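Local coordinates for predicted aminoglycoside phosphotransferase (Brachybacterium faecium, PDB 5UXC), which probably phosphorylates macrolide antibiotics at the 2'-hydroxyl with a guanosine nucleotide as phosphate donor, thereby conferring resistance, at residues 47-52 with 87-92. Numbering follows the deposited sequence.
Sequences WVLRLP and SELIAY. With GDP (guanosine-5'-diphosphate), chain C.
V48 and R50 pair with Y92 and I90 in antiparallel register, the axes of strands 47-52 and 90-92 running at 164° and approaching to 4.7 Å. Two reciprocal pairs of backbone hydrogen bonds fix that register; V48 N to Y92 O is nearly straight. Between them, L49 and A91 form the non-hydrogen-bonded pair, and their side chains meet on the sheet face away from the nucleotide, L49 CD2 to A91 CB at 3.8 Å. L51 CD2 and L89 CD1 extend this apolar layer; L9 and L12 of helix 6-15 pack on L51.

On the nucleotide face, V48 CB sits over the Y92 ring, 3.8 Å from its centroid and 15° off the normal, a CH-pi contact. Y92 has CG between its backbone N and carbonyl carbon (chi1 53°), which swings the ring across V48 and brings OH within 2.7 Å of GDP N7, to which it donates. CD of R50 lies at the ring edge, 4.0 Å from Y92 CE1, and the chain bends beyond it toward the diphosphate. In the conformer given, NH1 bonds GDP O2B at 3.1 Å, while NH2 bonds O3A and, weakly, O1A. Adjacent strands thus grip purine and diphosphate, forming part of the GDP site on the N-lobe sheet of the protein-kinase-like phosphotransferase fold.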
loop_
_atom_site.group_PDB
_atom_site.type_symbol
_atom_site.label_atom_id
_atom_site.label_comp_id
_atom_site.label_asym_id
_atom_site.label_seq_id
_atom_site.Cartn_x
_atom_site.Cartn_y
_atom_site.Cartn_z
ATOM N N TRP A 47 -3.455 -7.816 19.708
ATOM C CA TRP A 47 -4.081 -6.632 19.129
ATOM C C TRP A 47 -3.064 -5.740 18.433
ATOM O O TRP A 47 -1.906 -5.647 18.851
ATOM C CB TRP A 47 -4.785 -5.784 20.204
ATOM C CG TRP A 47 -6.072 -6.441 20.678
ATOM C CD1 TRP A 47 -6.209 -7.437 21.639
ATOM C CD2 TRP A 47 -7.381 -6.209 20.140
ATOM N NE1 TRP A 47 -7.550 -7.789 21.741
ATOM C CE2 TRP A 47 -8.277 -7.047 20.838
ATOM C CE3 TRP A 47 -7.890 -5.332 19.146
ATOM C CZ2 TRP A 47 -9.655 -7.040 20.587
ATOM C CZ3 TRP A 47 -9.252 -5.317 18.896
ATOM C CH2 TRP A 47 -10.135 -6.188 19.624
ATOM N N VAL A 48 -3.510 -5.077 17.364
ATOM C CA VAL A 48 -2.758 -3.996 16.738
ATOM C C VAL A 48 -3.451 -2.686 17.053
ATOM O O VAL A 48 -4.680 -2.584 16.908
ATOM C CB VAL A 48 -2.656 -4.172 15.201
ATOM C CG1 VAL A 48 -1.828 -3.040 14.592
ATOM C CG2 VAL A 48 -2.098 -5.513 14.851
ATOM N N LEU A 49 -2.693 -1.705 17.542
ATOM C CA LEU A 49 -3.174 -0.347 17.818
ATOM C C LEU A 49 -2.677 0.591 16.718
ATOM O O LEU A 49 -1.486 0.562 16.374
ATOM C CB LEU A 49 -2.663 0.164 19.192
ATOM C CG LEU A 49 -2.860 -0.814 20.342
ATOM C CD1 LEU A 49 -2.176 -0.322 21.655
ATOM C CD2 LEU A 49 -4.359 -1.108 20.549
ATOM N N ARG A 50 -3.578 1.369 16.103
ATOM C CA ARG A 50 -3.203 2.443 15.188
ATOM C C ARG A 50 -3.511 3.771 15.860
ATOM O O ARG A 50 -4.672 4.060 16.181
ATOM C CB ARG A 50 -3.955 2.352 13.865
ATOM C CG ARG A 50 -3.663 1.152 13.066
ATOM C CD ARG A 50 -4.444 1.241 11.757
ATOM N NE ARG A 50 -3.878 2.202 10.821
ATOM C CZ ARG A 50 -2.760 1.993 10.131
ATOM N NH1 ARG A 50 -2.310 2.892 9.278
ATOM N NH2 ARG A 50 -2.092 0.873 10.292
ATOM N N LEU A 51 -2.488 4.575 16.065
ATOM C CA LEU A 51 -2.653 5.834 16.774
ATOM C C LEU A 51 -2.462 6.975 15.792
ATOM O O LEU A 51 -1.361 7.131 15.232
ATOM C CB LEU A 51 -1.654 5.931 17.922
ATOM C CG LEU A 51 -1.869 4.723 18.820
ATOM C CD1 LEU A 51 -0.610 4.424 19.594
ATOM C CD2 LEU A 51 -3.027 5.025 19.749
ATOM N N PRO A 52 -3.507 7.756 15.515
ATOM C CA PRO A 52 -3.372 8.874 14.568
ATOM C C PRO A 52 -2.424 9.923 15.122
ATOM O O PRO A 52 -2.513 10.305 16.288
ATOM C CB PRO A 52 -4.801 9.412 14.443
ATOM C CG PRO A 52 -5.446 9.033 15.778
ATOM C CD PRO A 52 -4.837 7.708 16.151
ATOM N N SER A 87 -11.910 8.645 16.877
ATOM C CA SER A 87 -10.983 9.720 16.556
ATOM C C SER A 87 -9.651 9.525 17.260
ATOM O O SER A 87 -8.608 9.895 16.711
ATOM C CB SER A 87 -11.597 11.069 16.927
ATOM O OG SER A 87 -12.007 11.090 18.286
ATOM N N GLU A 88 -9.663 8.895 18.438
ATOM C CA GLU A 88 -8.465 8.743 19.241
ATOM C C GLU A 88 -7.741 7.418 19.056
ATOM O O GLU A 88 -6.558 7.339 19.402
ATOM C CB GLU A 88 -8.802 8.880 20.721
ATOM C CG GLU A 88 -9.999 9.747 21.022
ATOM C CD GLU A 88 -10.337 9.722 22.493
ATOM O OE1 GLU A 88 -11.381 9.135 22.868
ATOM O OE2 GLU A 88 -9.542 10.277 23.277
ATOM N N LEU A 89 -8.394 6.376 18.523
ATOM C CA LEU A 89 -7.782 5.050 18.520
ATOM C C LEU A 89 -8.478 4.167 17.490
ATOM O O LEU A 89 -9.711 4.136 17.425
ATOM C CB LEU A 89 -7.882 4.415 19.930
ATOM C CG LEU A 89 -7.452 2.954 20.057
ATOM C CD1 LEU A 89 -5.934 2.816 19.794
ATOM C CD2 LEU A 89 -7.834 2.419 21.471
ATOM N N ILE A 90 -7.686 3.469 16.695
ATOM C CA ILE A 90 -8.133 2.330 15.927
ATOM C C ILE A 90 -7.417 1.102 16.450
ATOM O O ILE A 90 -6.215 1.153 16.748
ATOM C CB ILE A 90 -7.818 2.532 14.428
ATOM C CG1 ILE A 90 -8.653 3.682 13.880
ATOM C CG2 ILE A 90 -8.049 1.245 13.694
ATOM C CD1 ILE A 90 -8.029 4.320 12.607
ATOM N N ALA A 91 -8.141 -0.016 16.553
ATOM C CA ALA A 91 -7.499 -1.241 16.999
ATOM C C ALA A 91 -8.161 -2.435 16.338
ATOM O O ALA A 91 -9.382 -2.446 16.159
ATOM C CB ALA A 91 -7.615 -1.397 18.545
ATOM N N TYR A 92 -7.373 -3.458 16.008
ATOM C CA TYR A 92 -7.911 -4.615 15.330
ATOM C C TYR A 92 -7.172 -5.831 15.839
ATOM O O TYR A 92 -6.001 -5.722 16.220
ATOM C CB TYR A 92 -7.807 -4.557 13.795
ATOM C CG TYR A 92 -6.449 -4.290 13.152
ATOM C CD1 TYR A 92 -6.039 -2.981 12.856
ATOM C CD2 TYR A 92 -5.617 -5.355 12.771
ATOM C CE1 TYR A 92 -4.809 -2.733 12.164
ATOM C CE2 TYR A 92 -4.402 -5.135 12.090
ATOM C CZ TYR A 92 -4.028 -3.818 11.788
ATOM O OH TYR A 92 -2.842 -3.560 11.087
HETATM P PB GDP C . 1.622 2.174 8.630
HETATM O O1B GDP C . 2.341 1.849 7.344
HETATM O O2B GDP C . 0.647 3.270 8.534
HETATM O O3B GDP C . 2.772 2.507 9.671
HETATM O O3A GDP C . 0.819 0.878 9.133
HETATM P PA GDP C . 0.740 -0.641 8.678
HETATM O O1A GDP C . -0.727 -0.942 8.732
HETATM O O2A GDP C . 1.451 -0.880 7.361
HETATM O "O5'" GDP C . 1.426 -1.512 9.807
HETATM C "C5'" GDP C . 2.830 -1.315 10.018
HETATM C "C4'" GDP C . 3.540 -2.634 10.076
HETATM O "O4'" GDP C . 3.075 -3.344 11.219
HETATM C "C3'" GDP C . 3.207 -3.550 8.896
HETATM O "O3'" GDP C . 4.004 -3.343 7.701
HETATM C "C2'" GDP C . 3.496 -4.907 9.475
HETATM O "O2'" GDP C . 4.925 -5.130 9.610
HETATM C "C1'" GDP C . 3.011 -4.730 10.923
HETATM N N9 GDP C . 1.581 -5.131 11.089
HETATM C C8 GDP C . 0.500 -4.336 11.016
HETATM N N7 GDP C . -0.630 -5.078 11.258
HETATM C C5 GDP C . -0.220 -6.353 11.455
HETATM C C6 GDP C . -0.829 -7.658 11.743
HETATM O O6 GDP C . -2.067 -7.758 11.894
HETATM N N1 GDP C . -0.018 -8.732 11.907
HETATM C C2 GDP C . 1.327 -8.665 11.801
HETATM N N2 GDP C . 2.054 -9.778 11.976
HETATM N N3 GDP C . 1.966 -7.521 11.510
HETATM C C4 GDP C . 1.244 -6.371 11.321
#